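Local coordinates for inosine-uridine preferring nucleoside hydrolase family protein (Bacillus anthracis, PDB 2C40), which belongs to the inosine-uridine preferring nucleoside hydrolase family and holds a calcium ion and alpha-D-ribofuranose in a pocket beside its central, mostly parallel beta sheet, at residues A[66-78]-A[170-182]. Sequence-based numbering, arbitrary orientation. Where two conformers were deposited one is given.
Sequences NSRGKNPFPKDWR and AEWNSFWDPEAVA. With RIB (alpha-D-ribofuranose), chain D.
With CG set beside its backbone N (chi1 -82°), Phe73 lays its ring on Trp172, whose chi1 of -101° lies off the usual rotamers. The two form the heart of an aromatic cluster with Trp77 and Trp176 in this nucleoside hydrolase fold; Phe73 and Trp172 belong to the alpha-D-ribofuranose pocket. Phe73 and the Trp172 six-membered ring stack face to face, centroids 4.5 Å apart and planes 25° off parallel; Trp77 turns its edge to the five-membered ring of the same indole, and Pro74 CD lies 3.7 Å from Trp172 CZ2. Phe73 CD1 also meets Trp176 CD1, the two rings lying obliquely. The pocket side belongs to alpha-D-ribofuranose: its O4 sits at the edge of Phe73, its O5 donates to Glu171 OE1 (2.8 Å), and Asn173 ND2, also bound to Met151 O and Thr125 O, reaches its O3. Glu171 N-caps helix 172-176, accepting from Asn173 N and Ser174 N, which ties the ligand to the helix start. One turn further on, Trp176 O accepts from both Lys70 N (2.9 Å) and Asn71 N (3.1 Å). The Asn71 amide stacks nearly parallel on the Phe175 ring, while its ND2 bonds Phe175 O almost straight and also Gln276 OE1. One water accepts from Phe73 N and from Trp176 NE1, at 3.0 Å from the latter.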
loop_
_atom_site.group_PDB
_atom_site.type_symbol
_atom_site.label_atom_id
_atom_site.label_comp_id
_atom_site.label_asym_id
_atom_site.label_seq_id
_atom_site.Cartn_x
_atom_site.Cartn_y
_atom_site.Cartn_z
ATOM N N ASN A 66 -9.564 -24.368 -3.149
ATOM C CA ASN A 66 -8.307 -25.137 -3.211
ATOM C C ASN A 66 -7.925 -25.319 -4.668
ATOM O O ASN A 66 -7.076 -26.147 -5.018
ATOM C CB ASN A 66 -8.304 -26.447 -2.369
ATOM C CG ASN A 66 -9.382 -27.458 -2.775
ATOM O OD1 ASN A 66 -9.534 -28.490 -2.108
ATOM N ND2 ASN A 66 -10.104 -27.204 -3.850
ATOM N N SER A 67 -8.517 -24.467 -5.504
ATOM C CA SER A 67 -8.202 -24.446 -6.926
ATOM C C SER A 67 -6.803 -23.921 -7.090
ATOM O O SER A 67 -6.326 -23.082 -6.301
ATOM C CB SER A 67 -9.190 -23.606 -7.697
ATOM O OG SER A 67 -10.472 -24.250 -7.804
ATOM N N ARG A 68 -6.125 -24.452 -8.093
ATOM C CA ARG A 68 -4.804 -23.985 -8.456
ATOM C C ARG A 68 -4.830 -23.435 -9.868
ATOM O O ARG A 68 -5.587 -23.894 -10.702
ATOM C CB ARG A 68 -3.836 -25.126 -8.373
ATOM C CG ARG A 68 -3.667 -25.655 -6.995
ATOM C CD ARG A 68 -2.909 -26.949 -7.054
ATOM N NE ARG A 68 -2.719 -27.508 -5.729
ATOM C CZ ARG A 68 -1.818 -28.445 -5.421
ATOM N NH1 ARG A 68 -0.999 -28.926 -6.353
ATOM N NH2 ARG A 68 -1.777 -28.934 -4.186
ATOM N N GLY A 69 -3.989 -22.452 -10.137
ATOM C CA GLY A 69 -3.942 -21.826 -11.465
ATOM C C GLY A 69 -2.897 -22.417 -12.382
ATOM O O GLY A 69 -1.906 -23.008 -11.939
ATOM N N LYS A 70 -3.140 -22.267 -13.686
ATOM C CA LYS A 70 -2.165 -22.646 -14.717
ATOM C C LYS A 70 -1.081 -21.611 -14.857
ATOM O O LYS A 70 0.110 -21.938 -15.054
ATOM C CB LYS A 70 -2.907 -22.785 -16.051
ATOM C CG LYS A 70 -2.036 -23.408 -17.164
ATOM C CD LYS A 70 -2.948 -24.070 -18.165
ATOM C CE LYS A 70 -2.368 -24.242 -19.561
ATOM N NZ LYS A 70 -3.534 -24.047 -20.602
ATOM N N ASN A 71 -1.492 -20.336 -14.799
ATOM C CA ASN A 71 -0.592 -19.215 -15.039
ATOM C C ASN A 71 -0.754 -18.203 -13.905
ATOM O O ASN A 71 -1.650 -17.368 -13.956
ATOM C CB ASN A 71 -0.894 -18.606 -16.409
ATOM C CG ASN A 71 -0.686 -19.589 -17.524
ATOM O OD1 ASN A 71 0.404 -20.116 -17.639
ATOM N ND2 ASN A 71 -1.733 -19.844 -18.367
ATOM N N PRO A 72 0.066 -18.334 -12.835
ATOM C CA PRO A 72 -0.083 -17.468 -11.645
ATOM C C PRO A 72 0.054 -15.939 -11.900
ATOM O O PRO A 72 0.724 -15.543 -12.818
ATOM C CB PRO A 72 1.002 -17.985 -10.710
ATOM C CG PRO A 72 1.350 -19.411 -11.239
ATOM C CD PRO A 72 1.166 -19.314 -12.687
ATOM N N PHE A 73 -0.638 -15.109 -11.128
ATOM C CA PHE A 73 -0.513 -13.639 -11.214
ATOM C C PHE A 73 0.850 -13.171 -10.712
ATOM O O PHE A 73 1.536 -13.915 -10.005
ATOM C CB PHE A 73 -1.603 -12.963 -10.383
ATOM C CG PHE A 73 -2.955 -12.835 -11.071
ATOM C CD1 PHE A 73 -3.879 -13.893 -11.071
ATOM C CD2 PHE A 73 -3.352 -11.642 -11.607
ATOM C CE1 PHE A 73 -5.081 -13.790 -11.663
ATOM C CE2 PHE A 73 -4.609 -11.501 -12.186
ATOM C CZ PHE A 73 -5.465 -12.580 -12.248
ATOM N N PRO A 74 1.295 -11.954 -11.131
ATOM C CA PRO A 74 2.532 -11.402 -10.609
ATOM C C PRO A 74 2.509 -11.277 -9.090
ATOM O O PRO A 74 1.463 -10.929 -8.554
ATOM C CB PRO A 74 2.602 -10.002 -11.285
ATOM C CG PRO A 74 1.759 -10.164 -12.542
ATOM C CD PRO A 74 0.699 -11.099 -12.179
ATOM N N LYS A 75 3.620 -11.563 -8.399
ATOM C CA LYS A 75 3.616 -11.513 -6.940
ATOM C C LYS A 75 3.176 -10.153 -6.416
ATOM O O LYS A 75 2.447 -10.072 -5.431
ATOM C CB LYS A 75 4.969 -11.857 -6.362
ATOM C CG LYS A 75 4.926 -12.007 -4.813
ATOM C CD LYS A 75 6.260 -11.831 -4.162
ATOM C CE LYS A 75 6.667 -13.106 -3.466
ATOM N NZ LYS A 75 7.712 -12.933 -2.449
ATOM N N ASP A 76 3.639 -9.073 -7.033
ATOM C CA ASP A 76 3.451 -7.731 -6.407
ATOM C C ASP A 76 1.983 -7.310 -6.403
ATOM O O ASP A 76 1.534 -6.668 -5.471
ATOM C CB ASP A 76 4.406 -6.651 -6.973
ATOM N N TRP A 77 1.220 -7.742 -7.404
ATOM C CA TRP A 77 -0.243 -7.546 -7.412
ATOM C C TRP A 77 -0.920 -8.351 -6.294
ATOM O O TRP A 77 -1.817 -7.882 -5.590
ATOM C CB TRP A 77 -0.802 -8.035 -8.746
ATOM C CG TRP A 77 -0.356 -7.264 -9.945
ATOM C CD1 TRP A 77 0.681 -6.344 -10.025
ATOM C CD2 TRP A 77 -0.905 -7.372 -11.272
ATOM N NE1 TRP A 77 0.777 -5.879 -11.320
ATOM C CE2 TRP A 77 -0.187 -6.486 -12.096
ATOM C CE3 TRP A 77 -1.942 -8.129 -11.832
ATOM C CZ2 TRP A 77 -0.467 -6.348 -13.456
ATOM C CZ3 TRP A 77 -2.224 -7.986 -13.174
ATOM C CH2 TRP A 77 -1.493 -7.106 -13.974
ATOM N N ARG A 78 -0.436 -9.562 -6.114
ATOM C CA ARG A 78 -0.992 -10.481 -5.115
ATOM C C ARG A 78 -0.898 -10.042 -3.633
ATOM O O ARG A 78 -1.659 -10.531 -2.787
ATOM C CB ARG A 78 -0.334 -11.858 -5.288
ATOM C CG ARG A 78 -0.537 -12.436 -6.685
ATOM C CD ARG A 78 0.029 -13.827 -6.725
ATOM N NE ARG A 78 -0.692 -14.658 -5.779
ATOM C CZ ARG A 78 -0.286 -15.850 -5.331
ATOM N NH1 ARG A 78 0.854 -16.372 -5.740
ATOM N NH2 ARG A 78 -1.020 -16.520 -4.463
ATOM N N ALA A 170 -4.360 -11.975 -24.386
ATOM C CA ALA A 170 -5.339 -12.407 -23.384
ATOM C C ALA A 170 -5.461 -11.404 -22.232
ATOM O O ALA A 170 -4.567 -10.557 -21.990
ATOM C CB ALA A 170 -4.965 -13.758 -22.800
ATOM N N GLU A 171 -6.559 -11.554 -21.517
ATOM C CA GLU A 171 -6.828 -10.831 -20.292
ATOM C C GLU A 171 -6.511 -11.794 -19.134
ATOM O O GLU A 171 -6.582 -13.016 -19.299
ATOM C CB GLU A 171 -8.273 -10.368 -20.340
ATOM C CG GLU A 171 -8.832 -9.833 -19.091
ATOM C CD GLU A 171 -9.216 -10.906 -18.103
ATOM O OE1 GLU A 171 -9.081 -10.551 -16.929
ATOM O OE2 GLU A 171 -9.608 -12.076 -18.488
ATOM N N TRP A 172 -6.113 -11.244 -17.975
ATOM C CA TRP A 172 -5.593 -12.029 -16.846
ATOM C C TRP A 172 -6.504 -13.081 -16.217
ATOM O O TRP A 172 -6.039 -14.181 -15.876
ATOM C CB TRP A 172 -5.027 -11.085 -15.726
ATOM C CG TRP A 172 -3.530 -10.987 -15.779
ATOM C CD1 TRP A 172 -2.782 -9.922 -16.190
ATOM C CD2 TRP A 172 -2.611 -12.035 -15.491
ATOM N NE1 TRP A 172 -1.450 -10.227 -16.128
ATOM C CE2 TRP A 172 -1.319 -11.527 -15.710
ATOM C CE3 TRP A 172 -2.755 -13.350 -15.018
ATOM C CZ2 TRP A 172 -0.179 -12.305 -15.519
ATOM C CZ3 TRP A 172 -1.638 -14.109 -14.812
ATOM C CH2 TRP A 172 -0.360 -13.589 -15.063
ATOM N N ASN A 173 -7.763 -12.749 -15.934
ATOM C CA ASN A 173 -8.666 -13.753 -15.350
ATOM C C ASN A 173 -8.832 -14.990 -16.253
ATOM O O ASN A 173 -8.928 -16.113 -15.747
ATOM C CB ASN A 173 -10.024 -13.149 -14.947
ATOM C CG ASN A 173 -9.921 -12.223 -13.715
ATOM O OD1 ASN A 173 -8.955 -12.294 -12.948
ATOM N ND2 ASN A 173 -10.946 -11.399 -13.498
ATOM N N SER A 174 -8.866 -14.782 -17.573
ATOM C CA SER A 174 -8.878 -15.885 -18.533
ATOM C C SER A 174 -7.534 -16.597 -18.579
ATOM O O SER A 174 -7.473 -17.815 -18.499
ATOM C CB SER A 174 -9.205 -15.412 -19.952
ATOM O OG SER A 174 -10.280 -14.500 -19.949
ATOM N N PHE A 175 -6.466 -15.831 -18.734
ATOM C CA PHE A 175 -5.114 -16.399 -18.782
ATOM C C PHE A 175 -4.761 -17.297 -17.568
ATOM O O PHE A 175 -4.131 -18.302 -17.737
ATOM C CB PHE A 175 -4.112 -15.261 -18.928
ATOM C CG PHE A 175 -2.670 -15.704 -19.122
ATOM C CD1 PHE A 175 -2.300 -16.395 -20.263
ATOM C CD2 PHE A 175 -1.693 -15.375 -18.183
ATOM C CE1 PHE A 175 -1.010 -16.794 -20.466
ATOM C CE2 PHE A 175 -0.362 -15.771 -18.354
ATOM C CZ PHE A 175 0.002 -16.460 -19.500
ATOM N N TRP A 176 -5.214 -16.942 -16.371
ATOM C CA TRP A 176 -4.882 -17.707 -15.157
ATOM C C TRP A 176 -5.259 -19.148 -15.281
ATOM O O TRP A 176 -4.540 -20.012 -14.772
ATOM C CB TRP A 176 -5.552 -17.133 -13.925
ATOM C CG TRP A 176 -4.996 -17.577 -12.542
ATOM C CD1 TRP A 176 -3.954 -17.042 -11.895
ATOM C CD2 TRP A 176 -5.565 -18.553 -11.637
ATOM N NE1 TRP A 176 -3.764 -17.642 -10.698
ATOM C CE2 TRP A 176 -4.757 -18.559 -10.493
ATOM C CE3 TRP A 176 -6.687 -19.408 -11.688
ATOM C CZ2 TRP A 176 -5.018 -19.360 -9.382
ATOM C CZ3 TRP A 176 -6.927 -20.241 -10.592
ATOM C CH2 TRP A 176 -6.079 -20.196 -9.447
ATOM N N ASP A 177 -6.389 -19.413 -15.954
ATOM C CA ASP A 177 -6.850 -20.771 -16.218
ATOM C C ASP A 177 -7.778 -20.791 -17.460
ATOM O O ASP A 177 -9.027 -20.684 -17.338
ATOM C CB ASP A 177 -7.577 -21.297 -14.990
ATOM C CG ASP A 177 -7.886 -22.765 -15.100
ATOM O OD1 ASP A 177 -7.637 -23.280 -16.193
ATOM O OD2 ASP A 177 -8.313 -23.401 -14.105
ATOM N N PRO A 178 -7.177 -20.898 -18.644
ATOM C CA PRO A 178 -7.910 -20.937 -19.918
ATOM C C PRO A 178 -8.841 -22.128 -20.083
ATOM O O PRO A 178 -9.895 -22.006 -20.748
ATOM C CB PRO A 178 -6.797 -20.962 -20.963
ATOM C CG PRO A 178 -5.582 -20.473 -20.237
ATOM C CD PRO A 178 -5.716 -20.924 -18.854
ATOM N N GLU A 179 -8.480 -23.254 -19.468
ATOM C CA GLU A 179 -9.283 -24.468 -19.524
ATOM C C GLU A 179 -10.609 -24.270 -18.787
ATOM O O GLU A 179 -11.651 -24.732 -19.235
ATOM C CB GLU A 179 -8.477 -25.628 -18.962
ATOM C CG GLU A 179 -7.293 -25.910 -19.896
ATOM C CD GLU A 179 -6.228 -26.848 -19.336
ATOM O OE1 GLU A 179 -5.695 -26.624 -18.205
ATOM O OE2 GLU A 179 -5.869 -27.797 -20.073
ATOM N N ALA A 180 -10.562 -23.563 -17.665
ATOM C CA ALA A 180 -11.744 -23.275 -16.932
ATOM C C ALA A 180 -12.713 -22.437 -17.748
ATOM O O ALA A 180 -13.927 -22.595 -17.613
ATOM C CB ALA A 180 -11.409 -22.560 -15.675
ATOM N N VAL A 181 -12.177 -21.505 -18.543
ATOM C CA VAL A 181 -12.996 -20.596 -19.339
ATOM C C VAL A 181 -13.704 -21.428 -20.390
ATOM O O VAL A 181 -14.938 -21.299 -20.576
ATOM C CB VAL A 181 -12.193 -19.457 -20.004
ATOM C CG1 VAL A 181 -13.133 -18.549 -20.766
ATOM C CG2 VAL A 181 -11.436 -18.641 -18.976
ATOM N N ALA A 182 -12.939 -22.308 -21.037
ATOM C CA ALA A 182 -13.483 -23.245 -22.018
ATOM C C ALA A 182 -14.641 -24.084 -21.469
ATOM O O ALA A 182 -15.698 -24.154 -22.095
ATOM C CB ALA A 182 -12.387 -24.116 -22.562
HETATM O O5 RIB D . -7.476 -8.670 -15.631
HETATM C C5 RIB D . -8.131 -7.798 -14.668
HETATM C C4 RIB D . -8.171 -8.528 -13.323
HETATM O O4 RIB D . -6.804 -8.654 -12.881
HETATM C C3 RIB D . -8.992 -7.912 -12.172
HETATM O O3 RIB D . -10.164 -8.758 -11.933
HETATM C C2 RIB D . -7.978 -7.718 -10.959
HETATM O O2 RIB D . -8.267 -8.141 -9.546
HETATM C C1 RIB D . -6.675 -8.393 -11.460
HETATM O O HOH W 1 -1.971 -16.497 -8.648
#